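Histidinol-phosphatase (Bordetella pertussis, PDB 3FVV) probably removes the phosphate from histidinol phosphate to give histidinol, the direct precursor of histidine, as a magnesium-dependent hydrolase of the HAD superfamily. Local coordinates at residues L66-L77 with P139-I150; F156-V164 with N189-V197. All blocks are in the same frame, centred on the assembly; numbering follows the deposited sequence.

Overall arrangement
The two contacts lie in series along the chain, with centres about 26 Å apart, and share no helix or strand. Contact 1 is a surface contact: the end of helix 58-70 and the start of helix 74-89 rest on the hairpin of strands 133-142 and 145-147. Contact 2 is partly buried and joins the start of helix 158-170 to the short helix 191-196 beside the parallel part of the sheet. Their chemistry follows their place. The first joins its segments through leucine, proline and tyrosine packing, with one bridging water and no direct hydrogen bond; the second pairs a lysine with an aspartate beside a sulfate, adds two bridging waters and packs apolar groups farther along.

Contact 1. Residues L66-L77 with P139-I150; sequences LGLLAAHSPVEL and PEYRDGRYTGRI
Leu-69 and Tyr-146 both turn their side chains opposite their own carbonyl carbons (chi1 -57° and -69°), which sets the leucine over the tyrosine ring. Leu-69 CD1 stands 4.3 Å from the ring centroid of Tyr-146, close to the ring normal, a CH-pi contact. Tyr-141 CD1 covers the other face from within the hairpin, and Leu-77 CD1 meets the ring edge at Tyr-146 CD2, 3.9 Å away. A flat aromatic suits this slot, offering apolar groups two faces and a rim.

Leu-66 splits its branches: CD2 reaches Pro-139 CB at 3.7 Å, and CD1 lies 3.8 Å from Ile-150 CG1. The backbones come close where Gly-67 meets Gly-148, neither with a side chain, and where the small Ala-70 CB lies by Gly-148 N; Ala-70 CA approaches Tyr-146 O at 3.3 Å in a CA-H...O contact. At the backbone angles of Gly-148 (phi 92°) a CB would press on Thr-147 O and come close to Ala-70 CB, so glycine fits.

Farther out, Pro-74 presents CG to the edge of the Tyr-141 ring, while its CD packs on Gly-144 O. Proline fits a helix's first turn, which needs no N-H for a helical bond; the N-cap Ser-73 precedes it and forms a capping box with Glu-76. One water joins the segments, donating to Leu-69 O (2.6 Å) and His-72 O (2.7 Å) and accepting from Tyr-146 N. Just past the corner at Gly-148, Arg-149 grips the Glu-140 carboxylate side-on, NE and NH2 each taking one oxygen.

Phe-120 of helix 119-128 backs Leu-69 and Leu-77. A beta-hairpin with a type I' turn, Arg-142 to Arg-145, thus lies against the turn between helices 58-70 and 74-89. Those helices belong to the insertion after the first sheet strand, consistent with the cap of SerB-like HAD enzymes.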
loop_
_atom_site.group_PDB
_atom_site.type_symbol
_atom_site.label_atom_id
_atom_site.label_comp_id
_atom_site.label_asym_id
_atom_site.label_seq_id
_atom_site.Cartn_x
_atom_site.Cartn_y
_atom_site.Cartn_z
ATOM N N LEU A 66 9.058 -10.065 -2.032
ATOM C CA LEU A 66 10.248 -9.718 -1.250
ATOM C C LEU A 66 11.464 -10.435 -1.767
ATOM O O LEU A 66 12.606 -9.954 -1.593
ATOM C CB LEU A 66 10.080 -10.013 0.248
ATOM C CG LEU A 66 8.905 -9.297 0.892
ATOM C CD1 LEU A 66 8.799 -9.632 2.359
ATOM C CD2 LEU A 66 9.033 -7.799 0.743
ATOM N N GLY A 67 11.237 -11.582 -2.398
ATOM C CA GLY A 67 12.316 -12.350 -2.975
ATOM C C GLY A 67 12.916 -11.551 -4.103
ATOM O O GLY A 67 14.086 -11.708 -4.408
ATOM N N LEU A 68 12.142 -10.663 -4.724
ATOM C CA LEU A 68 12.732 -9.795 -5.731
ATOM C C LEU A 68 13.812 -8.835 -5.152
ATOM O O LEU A 68 14.755 -8.473 -5.819
ATOM C CB LEU A 68 11.639 -8.998 -6.427
ATOM C CG LEU A 68 10.687 -9.874 -7.259
ATOM C CD1 LEU A 68 9.498 -9.080 -7.772
ATOM C CD2 LEU A 68 11.486 -10.498 -8.374
ATOM N N LEU A 69 13.617 -8.417 -3.908
ATOM C CA LEU A 69 14.578 -7.568 -3.193
ATOM C C LEU A 69 15.833 -8.312 -2.717
ATOM O O LEU A 69 16.955 -7.754 -2.695
ATOM C CB LEU A 69 13.853 -6.931 -2.005
ATOM C CG LEU A 69 12.587 -6.077 -2.255
ATOM C CD1 LEU A 69 12.118 -5.540 -0.875
ATOM C CD2 LEU A 69 12.762 -4.911 -3.250
ATOM N N ALA A 70 15.640 -9.588 -2.377
ATOM C CA ALA A 70 16.683 -10.459 -1.857
ATOM C C ALA A 70 17.751 -10.734 -2.914
ATOM O O ALA A 70 18.888 -11.045 -2.582
ATOM C CB ALA A 70 16.041 -11.818 -1.285
ATOM N N ALA A 71 17.421 -10.552 -4.184
ATOM C CA ALA A 71 18.330 -10.907 -5.280
ATOM C C ALA A 71 19.404 -9.830 -5.574
ATOM O O ALA A 71 20.243 -10.012 -6.420
ATOM C CB ALA A 71 17.492 -11.306 -6.554
ATOM N N HIS A 72 19.442 -8.725 -4.799
ATOM C CA HIS A 72 20.249 -7.560 -5.153
ATOM C C HIS A 72 20.719 -6.747 -3.967
ATOM O O HIS A 72 20.122 -6.743 -2.906
ATOM C CB HIS A 72 19.387 -6.600 -5.963
ATOM C CG HIS A 72 18.834 -7.195 -7.194
ATOM N ND1 HIS A 72 17.494 -7.469 -7.349
ATOM C CD2 HIS A 72 19.436 -7.592 -8.323
ATOM C CE1 HIS A 72 17.299 -8.020 -8.523
ATOM N NE2 HIS A 72 18.458 -8.088 -9.142
ATOM N N SER A 73 21.768 -5.999 -4.165
ATOM C CA SER A 73 22.267 -5.151 -3.120
ATOM C C SER A 73 21.254 -4.015 -2.889
ATOM O O SER A 73 20.561 -3.574 -3.824
ATOM C CB SER A 73 23.658 -4.640 -3.514
ATOM O OG SER A 73 23.703 -3.234 -3.544
ATOM N N PRO A 74 21.107 -3.567 -1.651
ATOM C CA PRO A 74 20.201 -2.455 -1.419
ATOM C C PRO A 74 20.659 -1.126 -2.098
ATOM O O PRO A 74 19.844 -0.280 -2.371
ATOM C CB PRO A 74 20.193 -2.335 0.108
ATOM C CG PRO A 74 21.454 -2.962 0.549
ATOM C CD PRO A 74 21.645 -4.104 -0.400
ATOM N N VAL A 75 21.947 -1.005 -2.414
ATOM C CA VAL A 75 22.446 0.145 -3.134
ATOM C C VAL A 75 21.929 0.141 -4.586
ATOM O O VAL A 75 21.381 1.184 -5.047
ATOM C CB VAL A 75 23.949 0.255 -3.035
ATOM C CG1 VAL A 75 24.510 1.256 -4.047
ATOM C CG2 VAL A 75 24.405 0.571 -1.522
ATOM N N GLU A 76 21.971 -1.027 -5.259
ATOM C CA GLU A 76 21.390 -1.148 -6.591
ATOM C C GLU A 76 19.889 -0.894 -6.566
ATOM O O GLU A 76 19.361 -0.150 -7.402
ATOM C CB GLU A 76 21.608 -2.552 -7.180
ATOM C CG GLU A 76 23.044 -2.897 -7.528
ATOM C CD GLU A 76 23.204 -4.415 -7.824
ATOM O OE1 GLU A 76 22.611 -5.283 -7.108
ATOM O OE2 GLU A 76 23.941 -4.732 -8.776
ATOM N N LEU A 77 19.229 -1.511 -5.588
ATOM C CA LEU A 77 17.743 -1.436 -5.462
ATOM C C LEU A 77 17.248 0.015 -5.348
ATOM O O LEU A 77 16.269 0.394 -5.967
ATOM C CB LEU A 77 17.261 -2.270 -4.252
ATOM C CG LEU A 77 17.270 -3.792 -4.368
ATOM C CD1 LEU A 77 16.920 -4.296 -3.044
ATOM C CD2 LEU A 77 16.259 -4.302 -5.432
ATOM N N PRO A 139 9.738 -5.566 4.847
ATOM C CA PRO A 139 10.655 -6.626 4.492
ATOM C C PRO A 139 11.736 -6.767 5.543
ATOM O O PRO A 139 12.311 -5.768 5.964
ATOM C CB PRO A 139 11.255 -6.151 3.144
ATOM C CG PRO A 139 10.978 -4.796 2.995
ATOM C CD PRO A 139 10.012 -4.307 4.134
ATOM N N GLU A 140 12.005 -7.991 6.000
ATOM C CA GLU A 140 13.135 -8.219 6.879
ATOM C C GLU A 140 14.442 -7.842 6.123
ATOM O O GLU A 140 14.653 -8.240 4.944
ATOM C CB GLU A 140 13.176 -9.685 7.318
ATOM C CG GLU A 140 14.298 -10.042 8.224
ATOM C CD GLU A 140 14.392 -11.592 8.410
ATOM O OE1 GLU A 140 14.400 -12.367 7.419
ATOM O OE2 GLU A 140 14.420 -12.014 9.560
ATOM N N TYR A 141 15.288 -7.108 6.832
ATOM C CA TYR A 141 16.604 -6.629 6.353
ATOM C C TYR A 141 17.578 -7.048 7.382
ATOM O O TYR A 141 17.404 -6.698 8.537
ATOM C CB TYR A 141 16.601 -5.113 6.301
ATOM C CG TYR A 141 17.796 -4.474 5.647
ATOM C CD1 TYR A 141 17.985 -4.543 4.281
ATOM C CD2 TYR A 141 18.676 -3.722 6.379
ATOM C CE1 TYR A 141 19.052 -3.919 3.686
ATOM C CE2 TYR A 141 19.768 -3.050 5.777
ATOM C CZ TYR A 141 19.952 -3.157 4.426
ATOM O OH TYR A 141 21.030 -2.525 3.801
ATOM N N ARG A 142 18.575 -7.807 7.018
ATOM C CA ARG A 142 19.542 -8.316 7.972
ATOM C C ARG A 142 20.873 -8.338 7.277
ATOM O O ARG A 142 20.994 -8.791 6.096
ATOM C CB ARG A 142 19.169 -9.753 8.386
ATOM C CG ARG A 142 19.927 -10.334 9.616
ATOM C CD ARG A 142 19.500 -11.809 9.884
ATOM N NE ARG A 142 19.781 -12.675 8.722
ATOM C CZ ARG A 142 18.969 -13.617 8.268
ATOM N NH1 ARG A 142 17.767 -13.842 8.808
ATOM N NH2 ARG A 142 19.327 -14.323 7.222
ATOM N N ASP A 143 21.891 -7.883 7.993
ATOM C CA ASP A 143 23.225 -7.973 7.480
ATOM C C ASP A 143 23.341 -7.252 6.100
ATOM O O ASP A 143 24.104 -7.658 5.232
ATOM C CB ASP A 143 23.707 -9.445 7.377
ATOM C CG ASP A 143 23.953 -10.115 8.741
ATOM O OD1 ASP A 143 24.464 -9.451 9.659
ATOM O OD2 ASP A 143 23.704 -11.340 8.851
ATOM N N GLY A 144 22.640 -6.141 5.948
ATOM C CA GLY A 144 22.760 -5.331 4.767
ATOM C C GLY A 144 22.009 -5.873 3.573
ATOM O O GLY A 144 22.217 -5.418 2.447
ATOM N N ARG A 145 21.114 -6.819 3.770
ATOM C CA ARG A 145 20.316 -7.249 2.622
ATOM C C ARG A 145 18.913 -7.646 3.026
ATOM O O ARG A 145 18.662 -8.022 4.186
ATOM C CB ARG A 145 21.003 -8.388 1.902
ATOM C CG ARG A 145 21.176 -9.583 2.784
ATOM C CD ARG A 145 21.717 -10.851 2.072
ATOM N NE ARG A 145 20.741 -11.562 1.218
ATOM C CZ ARG A 145 19.964 -12.582 1.613
ATOM N NH1 ARG A 145 19.968 -13.032 2.853
ATOM N NH2 ARG A 145 19.163 -13.151 0.732
ATOM N N TYR A 146 17.989 -7.495 2.078
ATOM C CA TYR A 146 16.654 -8.050 2.267
ATOM C C TYR A 146 16.713 -9.568 2.220
ATOM O O TYR A 146 17.376 -10.151 1.356
ATOM C CB TYR A 146 15.740 -7.479 1.192
ATOM C CG TYR A 146 15.549 -6.045 1.468
ATOM C CD1 TYR A 146 14.853 -5.626 2.594
ATOM C CD2 TYR A 146 16.092 -5.088 0.656
ATOM C CE1 TYR A 146 14.669 -4.263 2.860
ATOM C CE2 TYR A 146 15.946 -3.755 0.946
ATOM C CZ TYR A 146 15.233 -3.328 2.032
ATOM O OH TYR A 146 15.123 -1.958 2.269
ATOM N N THR A 147 16.101 -10.215 3.198
ATOM C CA THR A 147 16.161 -11.675 3.293
ATOM C C THR A 147 15.093 -12.407 2.465
ATOM O O THR A 147 15.204 -13.615 2.261
ATOM C CB THR A 147 15.932 -12.147 4.726
ATOM O OG1 THR A 147 14.614 -11.758 5.108
ATOM C CG2 THR A 147 17.001 -11.538 5.699
ATOM N N GLY A 148 14.052 -11.713 2.004
ATOM C CA GLY A 148 12.903 -12.413 1.413
ATOM C C GLY A 148 11.750 -12.762 2.352
ATOM O O GLY A 148 10.668 -13.213 1.889
ATOM N N ARG A 149 11.936 -12.508 3.661
ATOM C CA ARG A 149 10.926 -12.759 4.666
ATOM C C ARG A 149 10.241 -11.479 5.155
ATOM O O ARG A 149 10.807 -10.364 5.095
ATOM C CB ARG A 149 11.561 -13.496 5.853
ATOM C CG ARG A 149 12.355 -14.765 5.448
ATOM C CD ARG A 149 12.585 -15.668 6.645
ATOM N NE ARG A 149 13.178 -14.926 7.767
ATOM C CZ ARG A 149 13.449 -15.464 8.959
ATOM N NH1 ARG A 149 13.249 -16.749 9.168
ATOM N NH2 ARG A 149 13.988 -14.731 9.926
ATOM N N ILE A 150 9.015 -11.624 5.643
ATOM C CA ILE A 150 8.244 -10.510 6.241
ATOM C C ILE A 150 8.657 -10.291 7.679
ATOM O O ILE A 150 8.802 -11.244 8.414
ATOM C CB ILE A 150 6.741 -10.810 6.252
ATOM C CG1 ILE A 150 6.238 -10.906 4.815
ATOM C CG2 ILE A 150 5.953 -9.703 6.967
ATOM C CD1 ILE A 150 4.836 -11.448 4.690
HETATM O O HOH W 1 18.499 -6.863 -0.808
#

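Contact 2. Residues F156-V164 with N189-V197; sequences FREGKVVRV and NDVPLLEAV. With SO4 (sulfate ion), chain C.
Lys-160 NZ donates to Asp-190 OD2 over 3.0 Å in a salt bridge that uses the syn lone pair of the carboxylate, and to sulfate O2 over 2.9 Å. The same nitrogen reaches Asp-10 OD1 and Val-114 O, while Ser-185 OG also bonds Asp-190 OD2. Lysine suits this place because its extended chain carries the charge from helix to anion, crossing the Asp-190 side chain at about a right angle with CD near OD1.

Asp-190 OD1 is held by two waters. One accepts from Arg-157 N and donates to Asp-190 OD1, 2.8 Å away; the other donates to Arg-157 O and Asp-190 OD1 and accepts from Leu-193 N. Both carboxylate oxygens are thus engaged, which should fix the group's rotation. Nearer the start of the helix, Arg-157 CA makes a CA-H...O contact of 3.4 Å with Asn-189 O, and Phe-156 CZ lies over the centre of the Arg-157 guanidinium.

Outward the contact turns apolar, the helical segments running at 46° to each other. Val-161 CG2 sits on the helix backbone at Leu-193 N, 3.5 Å away, as well as against Pro-192 CB; the Val-164 and Leu-193 side chains cross squarely, Val-164 CG2 to Leu-193 CD2 3.9 Å. Branched valines give a short, firm surface, and Leu-193 reaches on to Phe-183.

Leu-11 N, Asp-12 N, Thr-115 OG1 and Ala-116 N complete the grip on the sulfate, which probably comes from the crystallisation liquor and probably marks the phosphate site. Lys-160 is probably the lysine of HAD motif III; its bonds to both carboxylates and the sulfate are consistent with a phosphate-holding role.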
loop_
_atom_site.group_PDB
_atom_site.type_symbol
_atom_site.label_atom_id
_atom_site.label_comp_id
_atom_site.label_asym_id
_atom_site.label_seq_id
_atom_site.Cartn_x
_atom_site.Cartn_y
_atom_site.Cartn_z
ATOM N N PHE A 156 -2.060 -6.054 5.646
ATOM C CA PHE A 156 -2.958 -6.680 4.666
ATOM C C PHE A 156 -4.170 -7.235 5.384
ATOM O O PHE A 156 -4.055 -7.913 6.403
ATOM C CB PHE A 156 -2.225 -7.757 3.882
ATOM C CG PHE A 156 -3.071 -8.455 2.859
ATOM C CD1 PHE A 156 -3.489 -7.807 1.743
ATOM C CD2 PHE A 156 -3.406 -9.812 3.023
ATOM C CE1 PHE A 156 -4.286 -8.464 0.769
ATOM C CE2 PHE A 156 -4.151 -10.502 2.068
ATOM C CZ PHE A 156 -4.598 -9.810 0.921
ATOM N N ARG A 157 -5.331 -6.894 4.857
ATOM C CA ARG A 157 -6.578 -7.296 5.459
ATOM C C ARG A 157 -6.655 -6.919 6.945
ATOM O O ARG A 157 -6.501 -5.755 7.297
ATOM C CB ARG A 157 -6.798 -8.797 5.245
ATOM C CG ARG A 157 -6.921 -9.162 3.827
ATOM C CD ARG A 157 -7.477 -10.568 3.683
ATOM N NE ARG A 157 -7.846 -10.804 2.283
ATOM C CZ ARG A 157 -7.462 -11.856 1.533
ATOM N NH1 ARG A 157 -6.701 -12.837 2.034
ATOM N NH2 ARG A 157 -7.858 -11.952 0.255
ATOM N N GLU A 158 -6.894 -7.904 7.811
ATOM C CA GLU A 158 -7.029 -7.641 9.236
ATOM C C GLU A 158 -5.705 -7.115 9.804
ATOM O O GLU A 158 -5.690 -6.473 10.840
ATOM C CB GLU A 158 -7.469 -8.903 10.056
ATOM C CG GLU A 158 -8.331 -9.984 9.321
ATOM C CD GLU A 158 -7.473 -11.073 8.578
ATOM O OE1 GLU A 158 -6.676 -11.819 9.235
ATOM O OE2 GLU A 158 -7.617 -11.217 7.331
ATOM N N GLY A 159 -4.574 -7.455 9.163
ATOM C CA GLY A 159 -3.283 -6.925 9.591
ATOM C C GLY A 159 -3.192 -5.409 9.528
ATOM O O GLY A 159 -2.448 -4.800 10.308
ATOM N N LYS A 160 -3.908 -4.778 8.594
ATOM C CA LYS A 160 -3.904 -3.322 8.553
ATOM C C LYS A 160 -4.447 -2.778 9.869
ATOM O O LYS A 160 -3.923 -1.781 10.376
ATOM C CB LYS A 160 -4.697 -2.786 7.389
ATOM C CG LYS A 160 -4.055 -3.071 6.051
ATOM C CD LYS A 160 -4.525 -2.073 4.968
ATOM C CE LYS A 160 -3.821 -2.371 3.652
ATOM N NZ LYS A 160 -4.272 -1.474 2.549
ATOM N N VAL A 161 -5.442 -3.459 10.456
ATOM C CA VAL A 161 -6.030 -3.001 11.718
ATOM C C VAL A 161 -5.039 -3.115 12.858
ATOM O O VAL A 161 -4.775 -2.117 13.573
ATOM C CB VAL A 161 -7.433 -3.658 12.050
ATOM C CG1 VAL A 161 -8.072 -2.971 13.320
ATOM C CG2 VAL A 161 -8.370 -3.542 10.861
ATOM N N VAL A 162 -4.455 -4.295 13.013
ATOM C CA VAL A 162 -3.407 -4.518 14.006
ATOM C C VAL A 162 -2.266 -3.457 13.861
ATOM O O VAL A 162 -1.918 -2.752 14.810
ATOM C CB VAL A 162 -2.873 -5.993 13.879
ATOM C CG1 VAL A 162 -1.662 -6.290 14.790
ATOM C CG2 VAL A 162 -4.004 -6.970 14.175
ATOM N N ARG A 163 -1.751 -3.285 12.638
ATOM C CA ARG A 163 -0.626 -2.405 12.437
ATOM C C ARG A 163 -0.971 -0.955 12.761
ATOM O O ARG A 163 -0.187 -0.252 13.340
ATOM C CB ARG A 163 -0.087 -2.544 10.987
ATOM C CG ARG A 163 0.622 -3.841 10.770
ATOM C CD ARG A 163 2.034 -3.840 11.491
ATOM N NE ARG A 163 2.798 -2.677 11.043
ATOM C CZ ARG A 163 3.479 -2.608 9.893
ATOM N NH1 ARG A 163 3.524 -3.626 9.076
ATOM N NH2 ARG A 163 4.084 -1.486 9.522
ATOM N N VAL A 164 -2.165 -0.519 12.397
ATOM C CA VAL A 164 -2.574 0.830 12.671
ATOM C C VAL A 164 -2.656 0.994 14.195
ATOM O O VAL A 164 -2.212 2.018 14.745
ATOM C CB VAL A 164 -3.939 1.135 12.006
ATOM C CG1 VAL A 164 -4.489 2.393 12.573
ATOM C CG2 VAL A 164 -3.784 1.262 10.447
ATOM N N ASN A 189 -10.847 -6.381 0.383
ATOM C CA ASN A 189 -9.773 -6.771 1.303
ATOM C C ASN A 189 -9.665 -5.856 2.500
ATOM O O ASN A 189 -9.239 -6.273 3.558
ATOM C CB ASN A 189 -8.408 -6.773 0.619
ATOM C CG ASN A 189 -8.155 -8.016 -0.265
ATOM O OD1 ASN A 189 -7.386 -7.954 -1.240
ATOM N ND2 ASN A 189 -8.710 -9.121 0.106
ATOM N N ASP A 190 -10.011 -4.593 2.322
ATOM C CA ASP A 190 -9.891 -3.593 3.397
ATOM C C ASP A 190 -11.165 -3.281 4.209
ATOM O O ASP A 190 -11.199 -2.315 5.016
ATOM C CB ASP A 190 -9.329 -2.302 2.827
ATOM C CG ASP A 190 -7.803 -2.328 2.737
ATOM O OD1 ASP A 190 -7.222 -3.142 3.490
ATOM O OD2 ASP A 190 -7.213 -1.555 1.927
ATOM N N VAL A 191 -12.186 -4.108 4.081
ATOM C CA VAL A 191 -13.374 -3.966 4.935
ATOM C C VAL A 191 -12.960 -3.966 6.431
ATOM O O VAL A 191 -13.490 -3.215 7.227
ATOM C CB VAL A 191 -14.419 -5.076 4.590
ATOM C CG1 VAL A 191 -15.597 -5.223 5.719
ATOM C CG2 VAL A 191 -14.961 -4.881 3.126
ATOM N N PRO A 192 -11.953 -4.769 6.819
ATOM C CA PRO A 192 -11.590 -4.709 8.235
ATOM C C PRO A 192 -11.231 -3.341 8.755
ATOM O O PRO A 192 -11.855 -2.878 9.739
ATOM C CB PRO A 192 -10.419 -5.684 8.334
ATOM C CG PRO A 192 -10.761 -6.747 7.353
ATOM C CD PRO A 192 -11.416 -5.991 6.183
ATOM N N LEU A 193 -10.316 -2.629 8.076
ATOM C CA LEU A 193 -9.984 -1.279 8.524
ATOM C C LEU A 193 -11.133 -0.263 8.226
ATOM O O LEU A 193 -11.350 0.691 8.984
ATOM C CB LEU A 193 -8.656 -0.792 7.931
ATOM C CG LEU A 193 -8.156 0.541 8.467
ATOM C CD1 LEU A 193 -8.182 0.557 9.983
ATOM C CD2 LEU A 193 -6.771 0.800 7.957
ATOM N N LEU A 194 -11.859 -0.469 7.138
ATOM C CA LEU A 194 -12.941 0.415 6.817
ATOM C C LEU A 194 -13.984 0.356 7.951
ATOM O O LEU A 194 -14.539 1.384 8.347
ATOM C CB LEU A 194 -13.548 0.092 5.462
ATOM C CG LEU A 194 -12.818 0.498 4.185
ATOM C CD1 LEU A 194 -13.461 -0.156 3.002
ATOM C CD2 LEU A 194 -12.804 2.040 4.018
ATOM N N GLU A 195 -14.178 -0.830 8.518
ATOM C CA GLU A 195 -15.131 -1.032 9.631
ATOM C C GLU A 195 -14.670 -0.456 10.952
ATOM O O GLU A 195 -15.468 -0.170 11.812
ATOM C CB GLU A 195 -15.440 -2.529 9.766
ATOM C CG GLU A 195 -16.487 -2.981 8.769
ATOM C CD GLU A 195 -16.825 -4.459 8.881
ATOM O OE1 GLU A 195 -16.104 -5.188 9.613
ATOM O OE2 GLU A 195 -17.800 -4.895 8.218
ATOM N N ALA A 196 -13.373 -0.258 11.099
ATOM C CA ALA A 196 -12.763 0.157 12.362
ATOM C C ALA A 196 -12.817 1.679 12.590
ATOM O O ALA A 196 -12.826 2.122 13.735
ATOM C CB ALA A 196 -11.322 -0.335 12.432
ATOM N N VAL A 197 -12.843 2.474 11.518
ATOM C CA VAL A 197 -12.717 3.916 11.655
ATOM C C VAL A 197 -14.104 4.517 11.732
ATOM O O VAL A 197 -15.068 3.832 11.473
ATOM C CB VAL A 197 -11.968 4.519 10.431
ATOM C CG1 VAL A 197 -10.516 4.126 10.466
ATOM C CG2 VAL A 197 -12.629 4.088 9.128
HETATM S S SO4 C . -2.665 -1.831 -1.056
HETATM O O1 SO4 C . -2.253 -0.375 -1.065
HETATM O O2 SO4 C . -2.728 -2.429 0.333
HETATM O O3 SO4 C . -3.900 -1.879 -1.821
HETATM O O4 SO4 C . -1.682 -2.655 -1.775
HETATM O O HOH W 2 -5.654 -5.276 2.653
HETATM O O HOH W 3 -8.124 -3.777 6.187
#